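Local structure of dephospho-CoA kinase (Mycobacterium paratuberculosis, 6N39) at residues L10-T15 with L134-Y139; I36-V41 with V117-L122. The protein probably catalyses the ATP-dependent phosphorylation of the 3'-hydroxyl group of dephospho-CoA, the last step of coenzyme A biosynthesis. All coordinates share one frame; numbering follows the deposited sequence.

Contact 1 of 2, residues L10-T15 with L134-Y139; sequences LRIGLT and LVVIVY
The carbonyl oxygen Gly13 O is gripped from strand 135-139 by two neighbouring groups: Val136 N donates at 2.8 Å in a nearly straight bond of 169° at the hydrogen, and the CA-H of Val135 adds a weaker contact. This is the parallel ladder at the heart of a P-loop kinase core, in which strand 10-16 leads into the Walker A loop. The pattern recurs two residues along, where Thr15 N donates to Val136 O and Val138 N reaches Thr15 O at 3.1 Å, while at the N-terminal end of the ladder Gly13 N donates to Leu134 O. Side chains alternate between the two faces of the sheet. On one face, Ile12 and Leu134 run alongside each other, with Ile12 CD1 4.0 Å from Leu134 CD2, and Ile12 CG2 meets Val136 CG2 at 3.7 Å. Leu14 leans across to the neighbouring strand with CD1, which comes to 3.4 Å from Val136 O and also touches Val136 CB. Helix 22-31 packs on this face through Leu25, against Leu14, Val136 and Val138, and helix 187-210 touches Ile12 and Leu134. The other face carries Thr15 and Ile137, side by side and pointing the same way. With OG1 of Thr15 anti to the backbone N (chi1 -158°), the hydroxyl is placed to hydrogen-bond Ile120 O, just past the end of strand 115-119. The methyl is left to the neighbouring strand: Thr15 CG2 lies 3.7 Å from Ile137 CD1, with CG1 of the same isoleucine almost as near.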
loop_
_atom_site.group_PDB
_atom_site.type_symbol
_atom_site.label_atom_id
_atom_site.label_comp_id
_atom_site.label_asym_id
_atom_site.label_seq_id
_atom_site.Cartn_x
_atom_site.Cartn_y
_atom_site.Cartn_z
ATOM N N LEU A 10 11.527 -6.606 -2.977
ATOM C CA LEU A 10 10.556 -5.914 -2.143
ATOM C C LEU A 10 11.118 -4.560 -1.722
ATOM O O LEU A 10 12.262 -4.473 -1.260
ATOM C CB LEU A 10 10.216 -6.766 -0.917
ATOM C CG LEU A 10 9.383 -6.082 0.171
ATOM C CD1 LEU A 10 7.975 -5.788 -0.394
ATOM C CD2 LEU A 10 9.292 -6.948 1.414
ATOM N N ARG A 11 10.332 -3.495 -1.911
ATOM C CA ARG A 11 10.740 -2.139 -1.543
ATOM C C ARG A 11 9.852 -1.627 -0.423
ATOM O O ARG A 11 8.633 -1.809 -0.455
ATOM C CB ARG A 11 10.651 -1.170 -2.724
ATOM C CG ARG A 11 11.610 -1.469 -3.858
ATOM C CD ARG A 11 11.195 -0.766 -5.142
ATOM N NE ARG A 11 11.241 0.696 -5.051
ATOM C CZ ARG A 11 10.172 1.491 -5.102
ATOM N NH1 ARG A 11 8.951 0.968 -5.240
ATOM N NH2 ARG A 11 10.325 2.809 -5.023
ATOM N N ILE A 12 10.461 -0.986 0.564
ATOM C CA ILE A 12 9.741 -0.482 1.724
ATOM C C ILE A 12 10.047 1.001 1.857
ATOM O O ILE A 12 11.216 1.390 1.939
ATOM C CB ILE A 12 10.130 -1.242 3.003
ATOM C CG1 ILE A 12 9.813 -2.738 2.848
ATOM C CG2 ILE A 12 9.404 -0.662 4.214
ATOM C CD1 ILE A 12 10.261 -3.561 4.040
ATOM N N GLY A 13 9.007 1.831 1.887
ATOM C CA GLY A 13 9.213 3.243 2.209
ATOM C C GLY A 13 9.310 3.423 3.720
ATOM O O GLY A 13 8.575 2.801 4.485
ATOM N N LEU A 14 10.236 4.284 4.147
ATOM C CA LEU A 14 10.475 4.536 5.563
ATOM C C LEU A 14 10.527 6.036 5.807
ATOM O O LEU A 14 11.217 6.762 5.077
ATOM C CB LEU A 14 11.784 3.893 6.032
ATOM C CG LEU A 14 12.264 4.287 7.444
ATOM C CD1 LEU A 14 11.341 3.721 8.498
ATOM C CD2 LEU A 14 13.676 3.809 7.695
ATOM N N THR A 15 9.805 6.506 6.826
ATOM C CA THR A 15 9.838 7.929 7.144
ATOM C C THR A 15 9.483 8.131 8.615
ATOM O O THR A 15 9.311 7.176 9.375
ATOM C CB THR A 15 8.923 8.728 6.189
ATOM O OG1 THR A 15 9.333 10.098 6.151
ATOM C CG2 THR A 15 7.446 8.662 6.589
ATOM N N LEU A 134 4.745 -1.271 0.839
ATOM C CA LEU A 134 4.705 -1.267 2.294
ATOM C C LEU A 134 5.422 -0.015 2.784
ATOM O O LEU A 134 6.498 0.311 2.290
ATOM C CB LEU A 134 5.387 -2.512 2.853
ATOM C CG LEU A 134 5.279 -2.798 4.342
ATOM C CD1 LEU A 134 3.894 -3.332 4.665
ATOM C CD2 LEU A 134 6.353 -3.807 4.726
ATOM N N VAL A 135 4.834 0.669 3.761
ATOM C CA VAL A 135 5.403 1.885 4.322
ATOM C C VAL A 135 5.502 1.724 5.838
ATOM O O VAL A 135 4.517 1.358 6.497
ATOM C CB VAL A 135 4.567 3.129 3.947
ATOM C CG1 VAL A 135 5.113 4.385 4.622
ATOM C CG2 VAL A 135 4.552 3.347 2.412
ATOM N N VAL A 136 6.694 1.987 6.379
ATOM C CA VAL A 136 6.959 1.974 7.817
ATOM C C VAL A 136 7.198 3.406 8.275
ATOM O O VAL A 136 8.021 4.125 7.694
ATOM C CB VAL A 136 8.177 1.100 8.165
ATOM C CG1 VAL A 136 8.382 1.050 9.687
ATOM C CG2 VAL A 136 7.987 -0.274 7.627
ATOM N N ILE A 137 6.488 3.830 9.308
ATOM C CA ILE A 137 6.694 5.166 9.848
ATOM C C ILE A 137 6.962 5.038 11.335
ATOM O O ILE A 137 6.214 4.356 12.046
ATOM C CB ILE A 137 5.496 6.088 9.567
ATOM C CG1 ILE A 137 5.183 6.056 8.064
ATOM C CG2 ILE A 137 5.807 7.497 10.033
ATOM C CD1 ILE A 137 4.204 7.088 7.594
ATOM N N VAL A 138 8.050 5.660 11.799
ATOM C CA VAL A 138 8.415 5.645 13.208
ATOM C C VAL A 138 7.901 6.929 13.839
ATOM O O VAL A 138 7.877 7.985 13.192
ATOM C CB VAL A 138 9.939 5.473 13.396
ATOM C CG1 VAL A 138 10.721 6.613 12.760
ATOM C CG2 VAL A 138 10.276 5.365 14.853
ATOM N N TYR A 139 7.431 6.835 15.080
ATOM C CA TYR A 139 6.971 8.014 15.802
ATOM C C TYR A 139 7.404 7.900 17.256
ATOM O O TYR A 139 7.906 6.863 17.697
ATOM C CB TYR A 139 5.446 8.195 15.697
ATOM C CG TYR A 139 4.660 7.125 16.425
ATOM C CD1 TYR A 139 4.451 5.888 15.838
ATOM C CD2 TYR A 139 4.136 7.353 17.704
ATOM C CE1 TYR A 139 3.743 4.895 16.491
ATOM C CE2 TYR A 139 3.424 6.365 18.370
ATOM C CZ TYR A 139 3.228 5.136 17.750
ATOM O OH TYR A 139 2.519 4.134 18.380
#

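Contact 2 of 2, residues I36-V41 with V117-L122; sequences IVDGDV and VEDIPL
Asp38 and Asp119 stand next to each other on neighbouring strands, and their side chains take the same shape: each CG is anti to its own backbone N (chi1 -173° and -175°). The two carboxylates therefore project in the same direction, their planes turned 33° apart, with Asp38 OD2 3.8 Å from Asp119 OD2. A water donates to both oxygens and joins them, at 2.9 Å from Asp38 OD2. The second oxygen of each carboxylate has other work. Asp119 OD1 forms a salt bridge with Lys22, a predicted ATP-binding residue, whereas Asp38 is the N-cap residue of helix 39-45, its OD1 accepting Val41 N at 3.2 Å from above the carboxylate plane and, weakly, Asp40 N. Strands 35-38 and 115-119 are the outer pair on one flank of the 2-3-1-4-5 parallel sheet of P-loop nucleotide kinases, stitched together by Val37 N to Val117 O (2.8 Å) and by Asp119 N to Val37 O. On the aspartates' face, Ile36 bends at chi2 to bring its CD1 beside Val117 CB, 3.9 Å away. The other face pairs Val37 with Glu118: Val37 CG1 lies alongside Glu118 OE1 at 4.1 Å, while OE2 of that extended side chain forms salt bridges with Arg11 and Arg103. Where the strands part, a second water bridges Gly39 N to Asp119 O, donating to the latter at 2.8 Å. Beyond it the side chains of Asp40 and Pro121 approach from opposite directions, Asp40 OD2 meeting Pro121 CG at 3.7 Å.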
loop_
_atom_site.group_PDB
_atom_site.type_symbol
_atom_site.label_atom_id
_atom_site.label_comp_id
_atom_site.label_asym_id
_atom_site.label_seq_id
_atom_site.Cartn_x
_atom_site.Cartn_y
_atom_site.Cartn_z
ATOM N N ILE A 36 19.757 -0.393 2.679
ATOM C CA ILE A 36 19.288 0.961 2.982
ATOM C C ILE A 36 19.622 1.896 1.822
ATOM O O ILE A 36 20.798 2.126 1.523
ATOM C CB ILE A 36 19.920 1.497 4.279
ATOM C CG1 ILE A 36 19.702 0.528 5.460
ATOM C CG2 ILE A 36 19.394 2.914 4.561
ATOM C CD1 ILE A 36 18.275 -0.001 5.600
ATOM N N VAL A 37 18.604 2.492 1.201
ATOM C CA VAL A 37 18.800 3.552 0.219
ATOM C C VAL A 37 18.379 4.865 0.868
ATOM O O VAL A 37 17.188 5.111 1.095
ATOM C CB VAL A 37 18.023 3.288 -1.079
ATOM C CG1 VAL A 37 18.175 4.466 -2.036
ATOM C CG2 VAL A 37 18.534 2.017 -1.726
ATOM N N ASP A 38 19.355 5.725 1.149
ATOM C CA ASP A 38 19.130 6.996 1.834
ATOM C C ASP A 38 19.484 8.118 0.861
ATOM O O ASP A 38 20.664 8.406 0.634
ATOM C CB ASP A 38 19.958 7.053 3.119
ATOM C CG ASP A 38 19.641 8.270 3.982
ATOM O OD1 ASP A 38 19.404 9.361 3.435
ATOM O OD2 ASP A 38 19.647 8.124 5.222
ATOM N N GLY A 39 18.457 8.755 0.293
ATOM C CA GLY A 39 18.690 9.747 -0.746
ATOM C C GLY A 39 19.530 10.922 -0.279
ATOM O O GLY A 39 20.354 11.446 -1.034
ATOM N N ASP A 40 19.336 11.357 0.968
ATOM C CA ASP A 40 20.114 12.491 1.465
ATOM C C ASP A 40 21.579 12.116 1.633
ATOM O O ASP A 40 22.472 12.907 1.306
ATOM C CB ASP A 40 19.532 12.995 2.786
ATOM C CG ASP A 40 18.183 13.670 2.612
ATOM O OD1 ASP A 40 17.764 13.902 1.455
ATOM O OD2 ASP A 40 17.538 13.969 3.638
ATOM N N VAL A 41 21.841 10.902 2.116
ATOM C CA VAL A 41 23.217 10.431 2.253
ATOM C C VAL A 41 23.897 10.379 0.892
ATOM O O VAL A 41 25.037 10.826 0.727
ATOM C CB VAL A 41 23.239 9.057 2.941
ATOM C CG1 VAL A 41 24.613 8.401 2.794
ATOM C CG2 VAL A 41 22.862 9.210 4.401
ATOM N N VAL A 117 15.115 -0.847 1.741
ATOM C CA VAL A 117 14.424 0.119 2.587
ATOM C C VAL A 117 14.848 1.519 2.160
ATOM O O VAL A 117 16.034 1.868 2.242
ATOM C CB VAL A 117 14.727 -0.124 4.074
ATOM C CG1 VAL A 117 14.078 0.974 4.938
ATOM C CG2 VAL A 117 14.232 -1.496 4.480
ATOM N N GLU A 118 13.890 2.336 1.718
ATOM C CA GLU A 118 14.183 3.676 1.217
ATOM C C GLU A 118 13.750 4.729 2.232
ATOM O O GLU A 118 12.553 4.881 2.509
ATOM C CB GLU A 118 13.490 3.915 -0.123
ATOM C CG GLU A 118 13.720 2.811 -1.126
ATOM C CD GLU A 118 13.630 3.302 -2.561
ATOM O OE1 GLU A 118 14.119 4.423 -2.836
ATOM O OE2 GLU A 118 13.075 2.565 -3.405
ATOM N N ASP A 119 14.723 5.473 2.749
ATOM C CA ASP A 119 14.487 6.560 3.693
ATOM C C ASP A 119 14.115 7.810 2.906
ATOM O O ASP A 119 14.954 8.400 2.218
ATOM C CB ASP A 119 15.734 6.783 4.546
ATOM C CG ASP A 119 15.537 7.822 5.648
ATOM O OD1 ASP A 119 14.757 8.784 5.468
ATOM O OD2 ASP A 119 16.193 7.672 6.705
ATOM N N ILE A 120 12.857 8.216 3.004
ATOM C CA ILE A 120 12.353 9.362 2.259
ATOM C C ILE A 120 11.706 10.323 3.250
ATOM O O ILE A 120 10.571 10.096 3.690
ATOM C CB ILE A 120 11.387 8.896 1.166
ATOM C CG1 ILE A 120 12.148 7.962 0.229
ATOM C CG2 ILE A 120 10.810 10.094 0.412
ATOM C CD1 ILE A 120 11.295 7.071 -0.538
ATOM N N PRO A 121 12.399 11.386 3.653
ATOM C CA PRO A 121 11.889 12.215 4.757
ATOM C C PRO A 121 10.601 12.965 4.439
ATOM O O PRO A 121 9.843 13.253 5.374
ATOM C CB PRO A 121 13.051 13.180 5.046
ATOM C CG PRO A 121 13.913 13.142 3.812
ATOM C CD PRO A 121 13.768 11.755 3.257
ATOM N N LEU A 122 10.316 13.287 3.173
ATOM C CA LEU A 122 9.081 13.975 2.808
ATOM C C LEU A 122 8.051 13.025 2.197
ATOM O O LEU A 122 7.191 13.450 1.415
ATOM C CB LEU A 122 9.376 15.143 1.863
ATOM C CG LEU A 122 10.161 16.274 2.537
ATOM C CD1 LEU A 122 10.425 17.443 1.585
ATOM C CD2 LEU A 122 9.425 16.759 3.773
HETATM O O HOH W 1 15.839 7.819 -0.424
HETATM O O HOH W 2 18.254 6.200 6.799
#

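From the N terminus the chain first lays down strand 10-16, passes through the P-loop and helix 22-31, and returns as strand 35-38. A run of mostly helical residues follows before strand 115-119 comes back beside 35-38, where contact 2 closes that inner loop. A short excursion later, strand 135-139 docks on the other edge of strand 10-16, and contact 1 closes the larger loop, which contains the whole of contact 2. The two do not cross. Strands 10-16 and 115-119 are neighbours, joined by Ile12 O to Glu118 N, and so the contacts form one continuous four-strand section of the sheet.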